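2-hydroxyisocaproyl-CoA dehydratase activator (Clostridium difficile, PDB 4EHU) transfers one electron to (R)-2-hydroxyisocaproyl-CoA dehydratase as it hydrolyses ATP, working as a homodimer that carries a single [4Fe-4S] cluster. Local coordinates at residues K59-G64 against L246-Y251; V158-T163 against E169-S174. One frame throughout, in Å; residues are numbered along the deposited sequence. Where two conformers were deposited one is given.

Overall arrangement
Contact 1 joins strand 57-63 of the sheet that contains the N-terminal strand 2-8 to helix 243-261, the last helix of the chain, and so ties two parts of an actin-like fold separated by more than 180 residues. Contact 2 is local: the loop 158-163 meets helix 165-177 only a few residues further on, and it is nested inside the long span that contact 1 closes. Their centres lie 39 Å apart, on opposite sides of the chain's centre, and the nearest atoms are about 24 Å apart. Contact 1 is buried in the ATPase core, with the T63 side chain about 8 Å from the bound nucleotide analogue; contact 2 lies at the surface, next to the cluster-binding C164.

Contact 1 (K59-G64 against L246-Y251); sequences KVVVTG and LGAALY
V61 and A248 mark the closest backbone approach, CA to CA 5.2 Å, where strand 59-63 passes helix 246-251 with axes 6.9 Å apart and running at 141°, closer to antiparallel than to perpendicular. The valine does most of the touching. Its CB sits 3.3 Å from the carbonyl O of A248, while the two methyls spread to either side of that oxygen: CG1 reaches the methyl CB of A248 at 3.7 Å, and CG2 lies over the next turn, 4.3 Å from CB of Y251. Because CG1 is anti to the backbone N (chi1 167°), CG2 is left beside that N and lies against Y251. The small A248 side chain lets the helix settle close, its CB also meeting the V61 carbonyl O at 3.6 Å. In this actin-fold ATPase the strand is paired in parallel with strand 2-8, and helix 243-261 lies on the sheet's face. T63 adds its methyl CG2, 4.3 Å from A248 CB, while its hydroxyl OG1 is hydrogen-bonded to the carbonyl O of I77. The T63 side chain comes to about 8 Å from the bound ATP analogue ADPNP. Beyond the contact, the ring of Y251 makes a cation-pi interaction with R85.

Contact 2 (V158-T163 against E169-S174); sequences VSISST and ESEVIS
E171 turns its CG beside the backbone N and anti to the carbonyl carbon (chi1 -65°), then runs extended through CD, which carries the carboxylate from the helix to the backbone of S161 and S162; S162 answers with its OG beside its own N, on the same side as the N-H that it offers. The two carboxylate oxygens are thus taken by consecutive amides. S161 N donates to E171 OE1 at 2.9 Å and almost straight, 169°, and S162 N donates to E171 OE2 at 2.7 Å with a more bent angle of 151°. Each bond uses the syn lone pair of its oxygen. E171 OE2 takes a second bond from S162 OG, 2.6 Å away and nearly in line with the C-O bond, so three protein donors hold the group and fix its rotation. The donors would be expected to stabilise the charged carboxylate. The loop 158-163 leads directly into C164, a ligand of the [4Fe-4S] cluster shared by the two subunits, and helix 165-177 starts right after it; E171 therefore fastens the residues before this cysteine to the second turn of the helix. A water gives E171 OE1 a further bond of 2.6 Å and makes a weak one to the carbonyl O of S159, which also accepts from H175 NE2. Beside this polar grip, I160 CD1 meets V172 CG2 at 4.1 Å, the two side chains slanting across each other, with I189 of helix 182-204 packed against I160. S170 OG, on the same helix, is hydrogen-bonded to R131 of the second subunit.

Contact 1 (K59-G64 against L246-Y251)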
loop_
_atom_site.group_PDB
_atom_site.type_symbol
_atom_site.label_atom_id
_atom_site.label_comp_id
_atom_site.label_asym_id
_atom_site.label_seq_id
_atom_site.Cartn_x
_atom_site.Cartn_y
_atom_site.Cartn_z
ATOM N N LYS A 59 -5.949 39.626 2.426
ATOM C CA LYS A 59 -5.212 38.655 1.616
ATOM C C LYS A 59 -5.611 37.229 1.989
ATOM O O LYS A 59 -5.901 36.930 3.158
ATOM C CB LYS A 59 -3.697 38.786 1.811
ATOM C CG LYS A 59 -3.116 40.138 1.401
ATOM C CD LYS A 59 -3.071 40.321 -0.102
ATOM C CE LYS A 59 -2.317 41.600 -0.460
ATOM N NZ LYS A 59 -2.247 41.864 -1.929
ATOM N N VAL A 60 -5.622 36.368 0.982
ATOM C CA VAL A 60 -5.904 34.953 1.145
ATOM C C VAL A 60 -4.758 34.155 0.554
ATOM O O VAL A 60 -4.335 34.418 -0.565
ATOM C CB VAL A 60 -7.193 34.553 0.394
ATOM C CG1 VAL A 60 -7.453 33.051 0.542
ATOM C CG2 VAL A 60 -8.378 35.367 0.896
ATOM N N VAL A 61 -4.249 33.181 1.303
ATOM C CA VAL A 61 -3.255 32.253 0.759
ATOM C C VAL A 61 -3.791 30.835 0.852
ATOM O O VAL A 61 -4.390 30.455 1.857
ATOM C CB VAL A 61 -1.905 32.345 1.505
ATOM C CG1 VAL A 61 -0.993 31.160 1.142
ATOM C CG2 VAL A 61 -1.220 33.686 1.213
ATOM N N VAL A 62 -3.573 30.052 -0.201
ATOM C CA VAL A 62 -3.981 28.654 -0.200
ATOM C C VAL A 62 -2.764 27.750 -0.326
ATOM O O VAL A 62 -1.795 28.069 -1.014
ATOM C CB VAL A 62 -4.986 28.365 -1.338
ATOM C CG1 VAL A 62 -4.325 28.555 -2.696
ATOM C CG2 VAL A 62 -5.551 26.962 -1.210
ATOM N N THR A 63 -2.833 26.619 0.356
ATOM C CA THR A 63 -1.744 25.654 0.366
ATOM C C THR A 63 -2.337 24.257 0.268
ATOM O O THR A 63 -3.551 24.100 0.205
ATOM C CB THR A 63 -0.891 25.813 1.644
ATOM O OG1 THR A 63 0.315 25.037 1.547
ATOM C CG2 THR A 63 -1.663 25.396 2.878
ATOM N N GLY A 64 -1.472 23.253 0.227
ATOM C CA GLY A 64 -1.901 21.862 0.203
ATOM C C GLY A 64 -1.922 21.285 -1.201
ATOM O O GLY A 64 -1.683 21.980 -2.180
ATOM N N LEU A 246 -2.769 27.912 9.234
ATOM C CA LEU A 246 -2.213 29.019 10.005
ATOM C C LEU A 246 -1.006 29.609 9.293
ATOM O O LEU A 246 -0.886 30.834 9.190
ATOM C CB LEU A 246 -1.812 28.531 11.399
ATOM C CG LEU A 246 -1.135 29.577 12.269
ATOM C CD1 LEU A 246 -2.055 30.783 12.466
ATOM C CD2 LEU A 246 -0.802 28.933 13.622
ATOM N N GLY A 247 -0.128 28.749 8.769
ATOM C CA GLY A 247 1.042 29.226 8.058
ATOM C C GLY A 247 0.628 30.021 6.833
ATOM O O GLY A 247 1.168 31.090 6.556
ATOM N N ALA A 248 -0.353 29.505 6.109
ATOM C CA ALA A 248 -0.898 30.236 4.958
ATOM C C ALA A 248 -1.442 31.615 5.380
ATOM O O ALA A 248 -1.211 32.628 4.705
ATOM C CB ALA A 248 -1.994 29.410 4.261
ATOM N N ALA A 249 -2.154 31.667 6.504
ATOM C CA ALA A 249 -2.736 32.935 6.969
ATOM C C ALA A 249 -1.627 33.931 7.324
ATOM O O ALA A 249 -1.776 35.129 7.145
ATOM C CB ALA A 249 -3.666 32.697 8.171
ATOM N N LEU A 250 -0.502 33.421 7.807
ATOM C CA LEU A 250 0.626 34.262 8.178
ATOM C C LEU A 250 1.344 34.776 6.931
ATOM O O LEU A 250 1.765 35.938 6.887
ATOM C CB LEU A 250 1.598 33.483 9.067
ATOM C CG LEU A 250 1.121 33.320 10.505
ATOM C CD1 LEU A 250 1.850 32.136 11.176
ATOM C CD2 LEU A 250 1.352 34.609 11.273
ATOM N N TYR A 251 1.488 33.933 5.913
ATOM C CA TYR A 251 2.041 34.410 4.649
ATOM C C TYR A 251 1.087 35.420 4.040
ATOM O O TYR A 251 1.517 36.338 3.362
ATOM C CB TYR A 251 2.297 33.285 3.654
ATOM C CG TYR A 251 3.562 32.540 3.956
ATOM C CD1 TYR A 251 4.783 33.196 3.978
ATOM C CD2 TYR A 251 3.538 31.182 4.244
ATOM C CE1 TYR A 251 5.935 32.535 4.285
ATOM C CE2 TYR A 251 4.682 30.511 4.520
ATOM C CZ TYR A 251 5.884 31.184 4.553
ATOM O OH TYR A 251 7.041 30.496 4.848
#

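Contact 2 (V158-T163 against E169-S174)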
loop_
_atom_site.group_PDB
_atom_site.type_symbol
_atom_site.label_atom_id
_atom_site.label_comp_id
_atom_site.label_asym_id
_atom_site.label_seq_id
_atom_site.Cartn_x
_atom_site.Cartn_y
_atom_site.Cartn_z
ATOM N N VAL A 158 -0.572 -6.301 20.137
ATOM C CA VAL A 158 -0.504 -7.421 19.185
ATOM C C VAL A 158 0.586 -7.145 18.150
ATOM O O VAL A 158 0.884 -6.017 17.853
ATOM C CB VAL A 158 -1.799 -7.623 18.393
ATOM C CG1 VAL A 158 -2.978 -7.837 19.302
ATOM C CG2 VAL A 158 -2.016 -6.443 17.410
ATOM N N SER A 159 1.167 -8.196 17.604
ATOM C CA SER A 159 2.194 -8.010 16.595
ATOM C C SER A 159 1.514 -7.873 15.242
ATOM O O SER A 159 0.553 -8.571 14.964
ATOM C CB SER A 159 3.162 -9.190 16.602
ATOM O OG SER A 159 2.454 -10.419 16.547
ATOM N N ILE A 160 1.982 -6.928 14.440
ATOM C CA ILE A 160 1.600 -6.865 13.029
ATOM C C ILE A 160 2.903 -6.968 12.265
ATOM O O ILE A 160 3.758 -6.094 12.384
ATOM C CB ILE A 160 0.899 -5.555 12.665
ATOM C CG1 ILE A 160 -0.390 -5.395 13.485
ATOM C CG2 ILE A 160 0.595 -5.504 11.168
ATOM C CD1 ILE A 160 -1.158 -4.142 13.153
ATOM N N SER A 161 3.045 -8.054 11.518
ATOM C CA SER A 161 4.279 -8.389 10.840
ATOM C C SER A 161 4.406 -7.539 9.575
ATOM O O SER A 161 5.474 -7.018 9.259
ATOM C CB SER A 161 4.267 -9.861 10.421
ATOM O OG SER A 161 5.464 -10.185 9.751
ATOM N N SER A 162 3.286 -7.410 8.883
ATOM C CA SER A 162 3.246 -6.739 7.582
ATOM C C SER A 162 3.428 -5.249 7.715
ATOM O O SER A 162 2.900 -4.633 8.641
ATOM C CB SER A 162 1.892 -6.991 6.909
ATOM O OG SER A 162 1.690 -8.367 6.668
ATOM N N THR A 163 4.144 -4.650 6.772
ATOM C CA THR A 163 4.228 -3.207 6.731
ATOM C C THR A 163 3.230 -2.633 5.706
ATOM O O THR A 163 2.929 -1.451 5.767
ATOM C CB THR A 163 5.648 -2.727 6.339
ATOM O OG1 THR A 163 6.096 -3.440 5.185
ATOM C CG2 THR A 163 6.624 -2.973 7.474
ATOM N N GLU A 169 -4.101 -5.322 7.024
ATOM C CA GLU A 169 -5.546 -5.444 7.222
ATOM C C GLU A 169 -5.951 -6.908 7.445
ATOM O O GLU A 169 -6.778 -7.212 8.307
ATOM C CB GLU A 169 -6.300 -4.884 6.017
ATOM C CG GLU A 169 -7.771 -5.233 6.022
ATOM C CD GLU A 169 -8.571 -4.454 4.992
ATOM O OE1 GLU A 169 -7.960 -3.833 4.104
ATOM O OE2 GLU A 169 -9.817 -4.457 5.075
ATOM N N SER A 170 -5.382 -7.817 6.667
ATOM C CA SER A 170 -5.662 -9.238 6.890
ATOM C C SER A 170 -5.222 -9.706 8.280
ATOM O O SER A 170 -5.903 -10.525 8.903
ATOM C CB SER A 170 -4.983 -10.079 5.825
ATOM O OG SER A 170 -5.585 -9.839 4.569
ATOM N N GLU A 171 -4.087 -9.212 8.768
ATOM C CA GLU A 171 -3.657 -9.591 10.123
ATOM C C GLU A 171 -4.624 -9.074 11.172
ATOM O O GLU A 171 -4.898 -9.768 12.128
ATOM C CB GLU A 171 -2.239 -9.087 10.463
ATOM C CG GLU A 171 -1.179 -9.739 9.587
ATOM C CD GLU A 171 0.238 -9.327 9.975
ATOM O OE1 GLU A 171 0.632 -9.534 11.144
ATOM O OE2 GLU A 171 0.951 -8.793 9.106
ATOM N N VAL A 172 -5.126 -7.860 10.982
ATOM C CA VAL A 172 -6.043 -7.244 11.939
ATOM C C VAL A 172 -7.372 -8.002 11.931
ATOM O O VAL A 172 -7.944 -8.271 12.978
ATOM C CB VAL A 172 -6.244 -5.738 11.632
ATOM C CG1 VAL A 172 -7.421 -5.158 12.404
ATOM C CG2 VAL A 172 -4.974 -4.966 11.960
ATOM N N ILE A 173 -7.843 -8.371 10.750
ATOM C CA ILE A 173 -9.026 -9.223 10.652
ATOM C C ILE A 173 -8.824 -10.522 11.425
ATOM O O ILE A 173 -9.719 -10.970 12.135
ATOM C CB ILE A 173 -9.382 -9.502 9.187
ATOM C CG1 ILE A 173 -9.887 -8.213 8.552
ATOM C CG2 ILE A 173 -10.448 -10.613 9.071
ATOM C CD1 ILE A 173 -10.116 -8.308 7.053
ATOM N N SER A 174 -7.641 -11.114 11.318
ATOM C CA SER A 174 -7.362 -12.357 12.022
ATOM C C SER A 174 -7.339 -12.152 13.525
ATOM O O SER A 174 -7.805 -13.004 14.284
ATOM C CB SER A 174 -6.040 -12.953 11.560
ATOM O OG SER A 174 -6.173 -13.433 10.241
HETATM O O HOH W 1 -0.127 -11.214 12.963
#